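Local coordinates for ebony (Drosophila melanogaster, PDB 6DYM), which is a nonribosomal peptide synthetase whose C-terminal, atypical condensation domain, the part described here, probably forms the amide (peptide) bond joining beta-alanine to amines such as dopamine, at residues Pro37-Arg41 with Thr42-Asp46; Asn49-Trp52 with Asn53-Glu57. One frame throughout, in Å; residues are numbered along the deposited sequence.

Contact 1 (Pro37-Arg41 with Thr42-Asp46)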
loop_
_atom_site.group_PDB
_atom_site.type_symbol
_atom_site.label_atom_id
_atom_site.label_comp_id
_atom_site.label_asym_id
_atom_site.label_seq_id
_atom_site.Cartn_x
_atom_site.Cartn_y
_atom_site.Cartn_z
ATOM N N PRO A 37 10.849 5.773 -19.127
ATOM C CA PRO A 37 10.315 7.052 -18.656
ATOM C C PRO A 37 8.797 7.127 -18.788
ATOM O O PRO A 37 8.173 6.203 -19.311
ATOM C CB PRO A 37 10.995 8.065 -19.576
ATOM C CG PRO A 37 11.349 7.276 -20.838
ATOM C CD PRO A 37 11.133 5.805 -20.571
ATOM N N GLY A 38 8.211 8.214 -18.314
ATOM C CA GLY A 38 6.791 8.428 -18.431
ATOM C C GLY A 38 5.984 8.266 -17.157
ATOM O O GLY A 38 4.757 8.135 -17.242
ATOM N N VAL A 39 6.623 8.260 -15.993
ATOM C CA VAL A 39 5.921 8.260 -14.716
ATOM C C VAL A 39 6.186 9.600 -14.041
ATOM O O VAL A 39 7.345 10.003 -13.868
ATOM C CB VAL A 39 6.329 7.068 -13.833
ATOM C CG1 VAL A 39 7.841 7.045 -13.570
ATOM C CG2 VAL A 39 5.539 7.081 -12.529
ATOM N N LEU A 40 5.110 10.305 -13.695
ATOM C CA LEU A 40 5.182 11.632 -13.106
ATOM C C LEU A 40 4.590 11.611 -11.703
ATOM O O LEU A 40 3.782 10.744 -11.360
ATOM C CB LEU A 40 4.441 12.665 -13.968
ATOM C CG LEU A 40 4.539 12.500 -15.486
ATOM C CD1 LEU A 40 3.636 13.498 -16.194
ATOM C CD2 LEU A 40 5.977 12.644 -15.953
ATOM N N ARG A 41 5.004 12.590 -10.891
ATOM C CA ARG A 41 4.468 12.708 -9.538
ATOM C C ARG A 41 2.956 12.856 -9.554
ATOM O O ARG A 41 2.261 12.304 -8.692
ATOM C CB ARG A 41 5.094 13.900 -8.819
ATOM C CG ARG A 41 6.605 13.888 -8.752
ATOM C CD ARG A 41 7.108 15.244 -8.294
ATOM N NE ARG A 41 8.505 15.465 -8.646
ATOM C CZ ARG A 41 9.518 15.253 -7.815
ATOM N NH1 ARG A 41 9.284 14.808 -6.587
ATOM N NH2 ARG A 41 10.764 15.480 -8.210
ATOM N N THR A 42 2.424 13.599 -10.530
ATOM C CA THR A 42 0.985 13.826 -10.584
ATOM C C THR A 42 0.209 12.546 -10.861
ATOM O O THR A 42 -0.996 12.501 -10.597
ATOM C CB THR A 42 0.643 14.886 -11.641
ATOM O OG1 THR A 42 0.991 14.403 -12.946
ATOM C CG2 THR A 42 1.397 16.179 -11.356
ATOM N N ASP A 43 0.867 11.506 -11.380
ATOM C CA ASP A 43 0.179 10.231 -11.566
ATOM C C ASP A 43 -0.295 9.670 -10.232
ATOM O O ASP A 43 -1.386 9.096 -10.141
ATOM C CB ASP A 43 1.094 9.234 -12.279
ATOM C CG ASP A 43 1.559 9.734 -13.639
ATOM O OD1 ASP A 43 0.744 10.363 -14.348
ATOM O OD2 ASP A 43 2.732 9.494 -14.005
ATOM N N TYR A 44 0.503 9.843 -9.177
ATOM C CA TYR A 44 0.088 9.387 -7.856
ATOM C C TYR A 44 -0.953 10.320 -7.248
ATOM O O TYR A 44 -1.973 9.864 -6.720
ATOM C CB TYR A 44 1.302 9.271 -6.935
ATOM C CG TYR A 44 2.364 8.306 -7.411
ATOM C CD1 TYR A 44 2.205 6.931 -7.261
ATOM C CD2 TYR A 44 3.530 8.771 -8.005
ATOM C CE1 TYR A 44 3.184 6.047 -7.692
ATOM C CE2 TYR A 44 4.510 7.900 -8.439
ATOM C CZ TYR A 44 4.333 6.541 -8.280
ATOM O OH TYR A 44 5.317 5.680 -8.713
ATOM N N SER A 45 -0.713 11.632 -7.311
ATOM C CA SER A 45 -1.639 12.573 -6.688
ATOM C C SER A 45 -2.991 12.590 -7.392
ATOM O O SER A 45 -4.021 12.800 -6.739
ATOM C CB SER A 45 -1.025 13.973 -6.654
ATOM O OG SER A 45 -0.761 14.455 -7.960
ATOM N N ASP A 46 -3.014 12.363 -8.712
ATOM C CA ASP A 46 -4.284 12.302 -9.426
ATOM C C ASP A 46 -5.147 11.156 -8.913
ATOM O O ASP A 46 -6.360 11.317 -8.727
ATOM C CB ASP A 46 -4.047 12.150 -10.931
ATOM C CG ASP A 46 -3.601 13.448 -11.593
ATOM O OD1 ASP A 46 -3.498 14.483 -10.897
ATOM O OD2 ASP A 46 -3.341 13.430 -12.814
#
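With CG beside its own backbone N and anti to its carbonyl carbon (chi1 -59°), the Asp43 side chain turns back along the chain and sets OD2 against the main chain of Leu40. The bond from Leu40 N to Asp43 OD2 is almost straight (171° at the hydrogen), although the donor meets OD2 from above the carboxylate plane; its 2.5 Å is unusually short and the exact length doubtful, so no strength is inferred from it. A return bond of 3.0 Å runs from Asp43 N to Leu40 O. The side-chain bond on its own resembles one half of a capping box, the aliphatic Leu40 offering no matching side-chain bond; the backbone bond closes the first turn. Leu40 CB lies 3.6 Å from Asp43 OD2, so the same oxygen also has an aliphatic neighbour.

Next to this, Val39 CG2, anti to its backbone N, meets the Tyr44 ring obliquely, 4.3 Å from CE2. The Tyr44 hydroxyl is hydrogen-bonded to Glu32, while Leu93 of helix 93-111 touches both Asp43 and Tyr44. An alanine in place of Asp43 would probably leave Leu40 N without this acceptor and the incoming loop freer to swing. A carboxylate near the amino end of a helix would also be expected to interact favourably with the helix dipole, complementing the bond that fixes how the loop enters helix 41-58.

Contact 2 (Asn49-Trp52 with Asn53-Glu57)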
loop_
_atom_site.group_PDB
_atom_site.type_symbol
_atom_site.label_atom_id
_atom_site.label_comp_id
_atom_site.label_asym_id
_atom_site.label_seq_id
_atom_site.Cartn_x
_atom_site.Cartn_y
_atom_site.Cartn_z
ATOM N N ASN A 49 -6.373 12.111 -5.302
ATOM C CA ASN A 49 -7.425 13.121 -5.341
ATOM C C ASN A 49 -8.741 12.524 -5.823
ATOM O O ASN A 49 -9.816 12.892 -5.336
ATOM C CB ASN A 49 -7.000 14.287 -6.234
ATOM C CG ASN A 49 -6.011 15.218 -5.550
ATOM O OD1 ASN A 49 -6.159 15.548 -4.372
ATOM N ND2 ASN A 49 -5.000 15.654 -6.294
ATOM N N ASP A 50 -8.675 11.580 -6.765
ATOM C CA ASP A 50 -9.891 10.968 -7.289
ATOM C C ASP A 50 -10.620 10.140 -6.237
ATOM O O ASP A 50 -11.849 10.023 -6.289
ATOM C CB ASP A 50 -9.559 10.098 -8.500
ATOM C CG ASP A 50 -9.504 10.893 -9.789
ATOM O OD1 ASP A 50 -9.750 12.117 -9.740
ATOM O OD2 ASP A 50 -9.217 10.292 -10.847
ATOM N N ILE A 51 -9.892 9.552 -5.287
ATOM C CA ILE A 51 -10.489 8.674 -4.286
ATOM C C ILE A 51 -10.588 9.324 -2.918
ATOM O O ILE A 51 -11.082 8.683 -1.979
ATOM C CB ILE A 51 -9.719 7.341 -4.181
ATOM C CG1 ILE A 51 -8.315 7.576 -3.617
ATOM C CG2 ILE A 51 -9.638 6.667 -5.532
ATOM C CD1 ILE A 51 -7.570 6.299 -3.252
ATOM N N TRP A 52 -10.161 10.582 -2.774
ATOM C CA TRP A 52 -9.917 11.129 -1.442
ATOM C C TRP A 52 -11.173 11.112 -0.574
ATOM O O TRP A 52 -11.125 10.706 0.593
ATOM C CB TRP A 52 -9.362 12.549 -1.532
ATOM C CG TRP A 52 -9.127 13.093 -0.169
ATOM C CD1 TRP A 52 -9.848 14.059 0.469
ATOM C CD2 TRP A 52 -8.127 12.659 0.759
ATOM N NE1 TRP A 52 -9.345 14.267 1.732
ATOM C CE2 TRP A 52 -8.288 13.417 1.933
ATOM C CE3 TRP A 52 -7.104 11.707 0.702
ATOM C CZ2 TRP A 52 -7.464 13.256 3.042
ATOM C CZ3 TRP A 52 -6.287 11.545 1.807
ATOM C CH2 TRP A 52 -6.468 12.318 2.958
ATOM N N ASN A 53 -12.306 11.563 -1.118
ATOM C CA ASN A 53 -13.513 11.663 -0.302
ATOM C C ASN A 53 -13.978 10.286 0.159
ATOM O O ASN A 53 -14.272 10.083 1.342
ATOM C CB ASN A 53 -14.616 12.387 -1.077
ATOM C CG ASN A 53 -14.311 13.864 -1.283
ATOM O OD1 ASN A 53 -14.097 14.314 -2.408
ATOM N ND2 ASN A 53 -14.293 14.623 -0.195
ATOM N N VAL A 54 -14.031 9.321 -0.762
ATOM C CA VAL A 54 -14.399 7.953 -0.399
ATOM C C VAL A 54 -13.410 7.375 0.607
ATOM O O VAL A 54 -13.797 6.676 1.552
ATOM C CB VAL A 54 -14.489 7.079 -1.664
ATOM C CG1 VAL A 54 -14.842 5.643 -1.299
ATOM C CG2 VAL A 54 -15.495 7.668 -2.633
ATOM N N LEU A 55 -12.118 7.664 0.423
ATOM C CA LEU A 55 -11.100 7.164 1.341
ATOM C C LEU A 55 -11.364 7.632 2.766
ATOM O O LEU A 55 -11.299 6.837 3.713
ATOM C CB LEU A 55 -9.721 7.619 0.865
ATOM C CG LEU A 55 -8.466 6.977 1.457
ATOM C CD1 LEU A 55 -8.444 5.478 1.206
ATOM C CD2 LEU A 55 -7.237 7.633 0.860
ATOM N N VAL A 56 -11.689 8.915 2.939
ATOM C CA VAL A 56 -11.957 9.437 4.276
ATOM C C VAL A 56 -13.265 8.874 4.825
ATOM O O VAL A 56 -13.365 8.549 6.015
ATOM C CB VAL A 56 -11.966 10.978 4.252
ATOM C CG1 VAL A 56 -12.443 11.539 5.584
ATOM C CG2 VAL A 56 -10.584 11.511 3.919
ATOM N N GLU A 57 -14.284 8.730 3.971
ATOM C CA GLU A 57 -15.604 8.350 4.470
ATOM C C GLU A 57 -15.669 6.882 4.891
ATOM O O GLU A 57 -16.403 6.543 5.827
ATOM C CB GLU A 57 -16.668 8.664 3.415
ATOM C CG GLU A 57 -16.792 10.163 3.123
ATOM C CD GLU A 57 -18.220 10.618 2.879
ATOM O OE1 GLU A 57 -18.914 9.995 2.048
ATOM O OE2 GLU A 57 -18.645 11.605 3.519
HETATM O O HOH W 1 -12.327 13.010 -3.873
HETATM O O HOH W 2 -13.518 10.082 -3.866
#
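Leu55 N bonds Ile51 O at 2.8 Å and Val56 N bonds Trp52 O at 3.0 Å, yet the turn just before is opened: the N atoms of Asn53 and Val54 make no bond to the preceding turn, and the helix kinks there. Two waters fill the breach. One donates to Asn49 O and accepts from Asn53 N, and it also donates to Asn53 OD1, 2.6 Å away, so the Asn53 side chain helps hold it. The other bridges Asp50 O and Val54 N, to which it lies at 2.9 and 3.2 Å respectively. Each takes the place of a direct i to i+4 link, consistent with the kink, and gives these backbone groups a partner.

The indole of Trp52 leaves the helix with CG anti to the backbone N (chi1 180°), which carries the ring alongside the following turn. Val56 CG2 sits over one face in a CH-pi contact, 3.9 Å from the centroid of the five-membered ring and 28° off its normal. At the six-membered ring, Leu55 CD2 approaches obliquely, 4.1 Å from Trp52 CE3. That same methyl also meets Ile51 CD1, so Leu55 touches both apolar side chains of the preceding turn.

Trp52 is further fixed by NE1, hydrogen-bonded to Leu11 O, and its ring packs on Leu9 and on Arg14 and Val17 of helix 14-25. Ile51 and Leu55 instead rest on the central sheet, against Phe79 of strand 71-80 and Phe123 of strand 119-127.

Coming from the N terminus, the chain passes strand 4-8 and helix 14-25, then a loop that contact 1 joins to the start of helix 41-58. Contact 2 follows further along that helix, shortly before strand 62-66. The two lie in series, with centres about 18 Å apart, and neither nest nor cross; contact 1 joins the end of a loop to the first helical turn, contact 2 joins successive turns, and neither closes a long loop. Through its surroundings contact 1 ties the helix entrance to helix 93-111, whereas contact 2 seats the helix between helix 14-25 and strands 71-80 and 119-127. This mixed sheet flanked by helices is consistent with a GNAT-like acyltransferase fold.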